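Local coordinates for V-type ATPase 116 kDa subunit (Meiothermus ruber, PDB 3RRK), which is probably part of the membrane sector of a rotary proton-pumping ATPase, this chain being the cytoplasmic N-terminal domain of subunit I, homologous to subunit a, at residues Gln71-Ser75 against Leu101-Ala105; Leu111-Arg115 against Ile245-Val249; Leu118-Ile122 against Ala238-Leu242. All blocks are in the same frame, centred on the assembly; numbering follows the deposited sequence.

Overall arrangement
All three contacts lie on helix 94-138, in the long helical arm that joins the two small alpha-beta lobes of this cytoplasmic domain. Interaction 1 pairs it with helix 56-79 in roughly parallel fashion. Interactions 2 and 3 pair it with helix 224-281, which runs antiparallel. The centres of interactions 1 and 2 are 14 Å apart, and their nearest atoms stay about 7 Å apart. Interactions 2 and 3 have centres 10 Å apart and touch: Ile245 CG1 packs on Leu118 CD1, and Arg115 CG on Leu242 CD1, making one continuous seam. Interaction 1 lies about 24 Å from interaction 3, centre to centre.

Interaction 1 of 3, residues Gln71-Ser75 against Leu101-Ala105; sequences QAEQS and LRPVA
Gln71 and Leu101 meet through different first torsions. Gln71 CG lies anti to its carbonyl carbon (chi1 -74°), and the extended chain carries the amide over to Leu101. Leu101 CG lies anti to the backbone N (chi1 175°), which sends CD2 to the root and tip of Gln71. Leu101 CD2 is 3.6 Å from Gln71 CB and 3.5 Å from Gln71 NE2. Arg102 NH2 lies near Gln71 NE2 in one of two conformers, so this contact is doubtful; both atoms are donors and no hydrogen bond forms. In this conformer Arg102 NH1 bonds Ser106 OG. Ser75 OG sits 3.3 Å from Ala105 CA. Ser75 OG also donates to Gln71 O, one turn back, at 2.8 Å. Ser75 N reaches the same oxygen from the other face of the carbonyl plane. With an alanine here in place of Ser75 the hydroxyl is gone, which is likely to leave Gln71 O with only the Ser75 N bond of this segment and to weaken the contact with Ala105. Leu260 of helix 224-281 touches both Ser75 and Leu101. The segment axes approach to 9.8 Å at 35°, a near-parallel helix pair within the helical bundle of the arm.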
# COMPACT_ATOMS: atom_id res chain seq x y z
N GLN A 71 -8.61 -0.70 8.77
CA GLN A 71 -9.33 -1.47 7.75
C GLN A 71 -10.18 -0.62 6.82
O GLN A 71 -10.33 -0.93 5.64
CB GLN A 71 -10.23 -2.53 8.39
CG GLN A 71 -9.51 -3.72 8.96
CD GLN A 71 -10.38 -4.47 9.97
OE1 GLN A 71 -9.87 -4.95 10.99
NE2 GLN A 71 -11.68 -4.56 9.71
N ALA A 72 -10.78 0.44 7.36
CA ALA A 72 -11.54 1.35 6.52
C ALA A 72 -10.60 2.12 5.59
O ALA A 72 -10.88 2.24 4.40
CB ALA A 72 -12.37 2.30 7.37
N GLU A 73 -9.48 2.63 6.11
CA GLU A 73 -8.50 3.29 5.25
C GLU A 73 -8.08 2.36 4.12
O GLU A 73 -8.16 2.70 2.95
CB GLU A 73 -7.27 3.75 6.03
CG GLU A 73 -7.49 5.09 6.73
CD GLU A 73 -6.31 5.54 7.62
OE1 GLU A 73 -5.35 4.75 7.81
OE2 GLU A 73 -6.37 6.68 8.13
N GLN A 74 -7.64 1.16 4.48
CA GLN A 74 -7.21 0.21 3.47
C GLN A 74 -8.32 0.01 2.42
O GLN A 74 -8.04 0.03 1.23
CB GLN A 74 -6.75 -1.10 4.14
CG GLN A 74 -6.56 -2.28 3.19
CD GLN A 74 -7.79 -3.20 3.13
OE1 GLN A 74 -8.38 -3.40 2.07
NE2 GLN A 74 -8.17 -3.75 4.28
N SER A 75 -9.57 -0.14 2.86
CA SER A 75 -10.67 -0.33 1.92
C SER A 75 -10.92 0.88 1.02
O SER A 75 -11.11 0.73 -0.19
CB SER A 75 -11.96 -0.73 2.64
OG SER A 75 -11.73 -1.88 3.45
N LEU A 101 -17.87 -4.07 8.60
CA LEU A 101 -16.63 -3.77 7.90
C LEU A 101 -15.79 -4.99 7.51
O LEU A 101 -15.09 -4.94 6.50
CB LEU A 101 -15.79 -2.82 8.75
CG LEU A 101 -14.38 -2.45 8.26
CD1 LEU A 101 -14.48 -1.63 6.97
CD2 LEU A 101 -13.62 -1.65 9.36
N ARG A 102 -15.86 -6.07 8.28
CA ARG A 102 -15.02 -7.24 8.00
C ARG A 102 -15.18 -7.78 6.59
O ARG A 102 -14.20 -7.96 5.87
CB ARG A 102 -15.24 -8.35 9.03
CG ARG A 102 -14.14 -8.45 10.05
CD ARG A 102 -13.03 -9.38 9.59
NE ARG A 102 -12.54 -9.08 8.25
CZ ARG A 102 -11.45 -8.36 7.98
NH1 ARG A 102 -11.09 -8.16 6.72
NH2 ARG A 102 -10.73 -7.82 8.96
N PRO A 103 -16.43 -8.04 6.17
CA PRO A 103 -16.64 -8.60 4.84
C PRO A 103 -16.14 -7.65 3.76
O PRO A 103 -15.52 -8.08 2.78
CB PRO A 103 -18.16 -8.71 4.75
CG PRO A 103 -18.64 -8.67 6.16
CD PRO A 103 -17.70 -7.77 6.86
N VAL A 104 -16.43 -6.36 3.95
CA VAL A 104 -16.03 -5.33 3.01
C VAL A 104 -14.50 -5.18 2.93
O VAL A 104 -13.94 -5.07 1.86
CB VAL A 104 -16.64 -3.97 3.42
CG1 VAL A 104 -16.05 -2.85 2.59
CG2 VAL A 104 -18.15 -4.03 3.29
N ALA A 105 -13.85 -5.17 4.08
CA ALA A 105 -12.40 -5.06 4.11
C ALA A 105 -11.70 -6.28 3.47
O ALA A 105 -10.69 -6.15 2.77
CB ALA A 105 -11.92 -4.84 5.53

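Interaction 2 of 3, residues Leu111-Arg115 against Ile245-Val249; sequences LGKER and IREEV
Leu111 and Val249 touch close to their backbones, and the Leu111 side chain can be followed outward from there. Leu111 CB lies 3.7 Å from Val249 CG2. CG stands anti to the carbonyl carbon (chi1 -65°), and this turns the two methyls toward the second helix. CD1 reaches Glu248 CB and also comes near Val249 CG2. Leu111 CD2 is 3.8 Å from the same Glu248 CB, so the fork of the leucine rests on the first carbon of the glutamate. The two side chains cross at about a right angle. The Glu248 carboxylate has its own partner, a salt bridge to Arg251.

The segments are antiparallel, with axes 9.8 Å apart at 152° between their directions. They belong to the long helices 94-138 and 224-281, which run side by side as an antiparallel helix pair in the elongated arm of the subunit I N-terminal domain. No hydrogen bond links the two segments, and the contact rests mainly on carbon atoms.

Ile245 enters between Leu111, Glu114 and Arg115. Ile245 CG2 is 3.7 Å from Arg115 CB and also approaches Leu111 O. Ile245 CD1 lies on the other branch and meets the aliphatic part of Glu114, 3.5 Å from Glu114 CG. The Glu114 chain bends at chi2 (54°), and its carboxylate leads away from the second helix. Arg115 runs out in extended form as far as CD, then bends at chi3. That bend brings Arg115 NH1 to 3.8 Å from Val249 CG1, with the methyl placed obliquely to the guanidinium plane. The same NH1 donates to Val78 O, a hydrogen bond that ties this arginine to helix 56-79.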
# COMPACT_ATOMS: atom_id res chain seq x y z
N LEU A 111 -9.72 -7.97 -3.96
CA LEU A 111 -9.86 -7.23 -5.21
C LEU A 111 -8.65 -6.36 -5.51
O LEU A 111 -8.12 -6.41 -6.62
CB LEU A 111 -11.12 -6.37 -5.19
CG LEU A 111 -12.34 -7.29 -5.14
CD1 LEU A 111 -13.64 -6.51 -4.97
CD2 LEU A 111 -12.37 -8.14 -6.40
N GLY A 112 -8.21 -5.57 -4.53
CA GLY A 112 -7.09 -4.67 -4.73
C GLY A 112 -5.82 -5.41 -5.08
O GLY A 112 -4.99 -4.91 -5.85
N LYS A 113 -5.65 -6.60 -4.52
CA LYS A 113 -4.46 -7.40 -4.79
C LYS A 113 -4.50 -7.99 -6.20
O LYS A 113 -3.49 -8.07 -6.89
CB LYS A 113 -4.27 -8.51 -3.75
CG LYS A 113 -3.51 -8.07 -2.50
CD LYS A 113 -3.42 -9.19 -1.47
CE LYS A 113 -2.73 -8.73 -0.18
NZ LYS A 113 -2.93 -9.73 0.92
N GLU A 114 -5.69 -8.39 -6.62
CA GLU A 114 -5.81 -9.01 -7.91
C GLU A 114 -5.58 -7.97 -8.99
O GLU A 114 -4.76 -8.18 -9.88
CB GLU A 114 -7.18 -9.68 -8.07
CG GLU A 114 -7.28 -10.54 -9.32
CD GLU A 114 -6.16 -11.57 -9.40
OE1 GLU A 114 -5.90 -12.21 -8.35
OE2 GLU A 114 -5.55 -11.74 -10.48
N ARG A 115 -6.30 -6.85 -8.87
CA ARG A 115 -6.19 -5.70 -9.79
C ARG A 115 -4.74 -5.24 -9.99
O ARG A 115 -4.30 -5.01 -11.11
CB ARG A 115 -7.05 -4.52 -9.31
CG ARG A 115 -6.94 -3.28 -10.19
CD ARG A 115 -7.66 -2.08 -9.60
NE ARG A 115 -7.03 -1.67 -8.34
CZ ARG A 115 -7.63 -0.96 -7.40
NH1 ARG A 115 -8.89 -0.57 -7.56
NH2 ARG A 115 -6.96 -0.64 -6.28
N ILE A 245 -12.56 -7.48 -12.56
CA ILE A 245 -12.10 -7.04 -11.25
C ILE A 245 -12.54 -5.60 -10.97
O ILE A 245 -12.94 -5.26 -9.86
CB ILE A 245 -10.57 -7.12 -11.15
CG1 ILE A 245 -10.09 -8.58 -11.25
CG2 ILE A 245 -10.11 -6.49 -9.86
CD1 ILE A 245 -10.49 -9.52 -10.08
N ARG A 246 -12.49 -4.76 -12.00
CA ARG A 246 -12.84 -3.36 -11.83
C ARG A 246 -14.34 -3.21 -11.59
O ARG A 246 -14.76 -2.32 -10.85
CB ARG A 246 -12.41 -2.53 -13.03
CG ARG A 246 -10.91 -2.43 -13.23
CD ARG A 246 -10.59 -1.34 -14.23
NE ARG A 246 -11.79 -0.93 -14.96
CZ ARG A 246 -11.79 -0.48 -16.21
NH1 ARG A 246 -10.64 -0.38 -16.87
NH2 ARG A 246 -12.93 -0.13 -16.80
N GLU A 247 -15.13 -4.08 -12.21
CA GLU A 247 -16.58 -4.04 -12.02
C GLU A 247 -16.94 -4.44 -10.59
O GLU A 247 -17.85 -3.88 -9.98
CB GLU A 247 -17.30 -4.89 -13.07
CG GLU A 247 -17.14 -4.34 -14.50
CD GLU A 247 -17.85 -5.17 -15.59
OE1 GLU A 247 -18.13 -6.37 -15.35
OE2 GLU A 247 -18.12 -4.62 -16.69
N GLU A 248 -16.19 -5.38 -10.05
CA GLU A 248 -16.35 -5.79 -8.66
C GLU A 248 -15.97 -4.65 -7.71
O GLU A 248 -16.64 -4.40 -6.71
CB GLU A 248 -15.46 -7.00 -8.39
CG GLU A 248 -16.01 -8.28 -8.93
CD GLU A 248 -17.09 -8.84 -8.03
OE1 GLU A 248 -16.76 -9.30 -6.92
OE2 GLU A 248 -18.28 -8.79 -8.45
N VAL A 249 -14.87 -3.98 -8.03
CA VAL A 249 -14.43 -2.86 -7.23
C VAL A 249 -15.45 -1.71 -7.27
O VAL A 249 -15.83 -1.18 -6.23
CB VAL A 249 -13.01 -2.40 -7.66
CG1 VAL A 249 -12.60 -1.16 -6.88
CG2 VAL A 249 -12.00 -3.54 -7.43

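Interaction 3 of 3, residues Leu118-Ile122 against Ala238-Leu242; sequences LEEEI and APEEL
Ile122 and Leu118 stand one turn apart and form two bumps, and the small Ala238 fits against both. Ala238 CB is 3.8 Å from Ile122 CG1 and 4.0 Å from Leu118 CD2. With its single methyl, Ala238 leaves room for both larger side chains to approach, and Leu118 CD2 also leans on Ala238 O, 3.7 Å away. The same methyl also meets Glu241 CB and OE1. The Glu241 carboxylate is paired with Arg234, which also makes a salt bridge to Glu121. This is antiparallel helix packing, with the axes 9.7 Å apart at 156°, where helices 94-138 and 224-281 run together in the arm of the domain.

Leu242 is the bump from the second helix. Its CG lies anti to the backbone N (chi1 -177°), and the fork opens toward the first helix. Leu242 CD1 settles 4.1 Å from Leu118 CB. Leu242 CD2 lies against Ile122 CD1, at 3.9 Å, and Glu119 CG, at 4.0 Å. Glu119 crosses Leu242 at about a right angle, offering its aliphatic part. Ile122 CD1 also touches the backbone at Pro239 CA.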
# COMPACT_ATOMS: atom_id res chain seq x y z
N LEU A 118 -2.84 -8.03 -12.02
CA LEU A 118 -3.19 -7.85 -13.42
C LEU A 118 -2.51 -6.64 -14.06
O LEU A 118 -1.97 -6.76 -15.14
CB LEU A 118 -4.70 -7.81 -13.59
CG LEU A 118 -5.30 -9.20 -13.40
CD1 LEU A 118 -6.55 -9.17 -12.55
CD2 LEU A 118 -5.55 -9.89 -14.75
N GLU A 119 -2.53 -5.49 -13.40
CA GLU A 119 -1.94 -4.30 -14.01
C GLU A 119 -0.43 -4.45 -14.20
O GLU A 119 0.11 -4.02 -15.21
CB GLU A 119 -2.26 -3.05 -13.20
CG GLU A 119 -3.74 -2.75 -13.08
CD GLU A 119 -4.03 -1.62 -12.11
OE1 GLU A 119 -3.13 -1.28 -11.31
OE2 GLU A 119 -5.16 -1.08 -12.14
N GLU A 120 0.23 -5.08 -13.23
CA GLU A 120 1.67 -5.29 -13.32
C GLU A 120 1.98 -6.29 -14.42
O GLU A 120 3.01 -6.21 -15.09
CB GLU A 120 2.23 -5.78 -11.97
CG GLU A 120 3.01 -4.74 -11.16
CD GLU A 120 2.13 -3.68 -10.46
OE1 GLU A 120 1.90 -2.60 -11.05
OE2 GLU A 120 1.70 -3.92 -9.31
N GLU A 121 1.07 -7.24 -14.60
CA GLU A 121 1.21 -8.28 -15.61
C GLU A 121 1.14 -7.66 -17.00
O GLU A 121 2.01 -7.87 -17.85
CB GLU A 121 0.10 -9.33 -15.42
CG GLU A 121 0.41 -10.77 -15.89
CD GLU A 121 -0.59 -11.81 -15.37
OE1 GLU A 121 -1.76 -11.45 -15.08
OE2 GLU A 121 -0.21 -12.99 -15.24
N ILE A 122 0.08 -6.89 -17.22
CA ILE A 122 -0.14 -6.21 -18.48
C ILE A 122 0.99 -5.25 -18.86
O ILE A 122 1.38 -5.16 -20.02
CB ILE A 122 -1.47 -5.46 -18.44
CG1 ILE A 122 -2.62 -6.46 -18.34
CG2 ILE A 122 -1.64 -4.61 -19.67
CD1 ILE A 122 -3.97 -5.81 -18.08
N ALA A 238 -5.74 -11.29 -19.74
CA ALA A 238 -5.59 -10.33 -18.64
C ALA A 238 -6.50 -9.12 -18.77
O ALA A 238 -7.20 -8.77 -17.82
CB ALA A 238 -4.14 -9.90 -18.48
N PRO A 239 -6.50 -8.48 -19.94
CA PRO A 239 -7.28 -7.24 -20.05
C PRO A 239 -8.75 -7.45 -19.70
O PRO A 239 -9.39 -6.55 -19.16
CB PRO A 239 -7.12 -6.86 -21.51
CG PRO A 239 -5.81 -7.48 -21.91
CD PRO A 239 -5.76 -8.78 -21.17
N GLU A 240 -9.28 -8.63 -20.00
CA GLU A 240 -10.69 -8.88 -19.70
C GLU A 240 -10.89 -9.25 -18.23
O GLU A 240 -11.90 -8.91 -17.63
CB GLU A 240 -11.27 -9.93 -20.64
CG GLU A 240 -12.73 -10.28 -20.34
CD GLU A 240 -13.68 -9.07 -20.40
OE1 GLU A 240 -13.45 -8.16 -21.23
OE2 GLU A 240 -14.66 -9.05 -19.62
N GLU A 241 -9.93 -9.95 -17.65
CA GLU A 241 -10.01 -10.27 -16.23
C GLU A 241 -9.96 -8.99 -15.40
O GLU A 241 -10.54 -8.91 -14.33
CB GLU A 241 -8.88 -11.22 -15.80
CG GLU A 241 -8.88 -12.56 -16.53
CD GLU A 241 -7.63 -13.38 -16.30
OE1 GLU A 241 -6.97 -13.20 -15.25
OE2 GLU A 241 -7.31 -14.20 -17.17
N LEU A 242 -9.25 -8.00 -15.91
CA LEU A 242 -9.11 -6.74 -15.20
C LEU A 242 -10.46 -6.00 -15.24
O LEU A 242 -10.90 -5.44 -14.24
CB LEU A 242 -8.01 -5.90 -15.84
CG LEU A 242 -7.68 -4.56 -15.17
CD1 LEU A 242 -7.44 -4.77 -13.69
CD2 LEU A 242 -6.47 -3.92 -15.83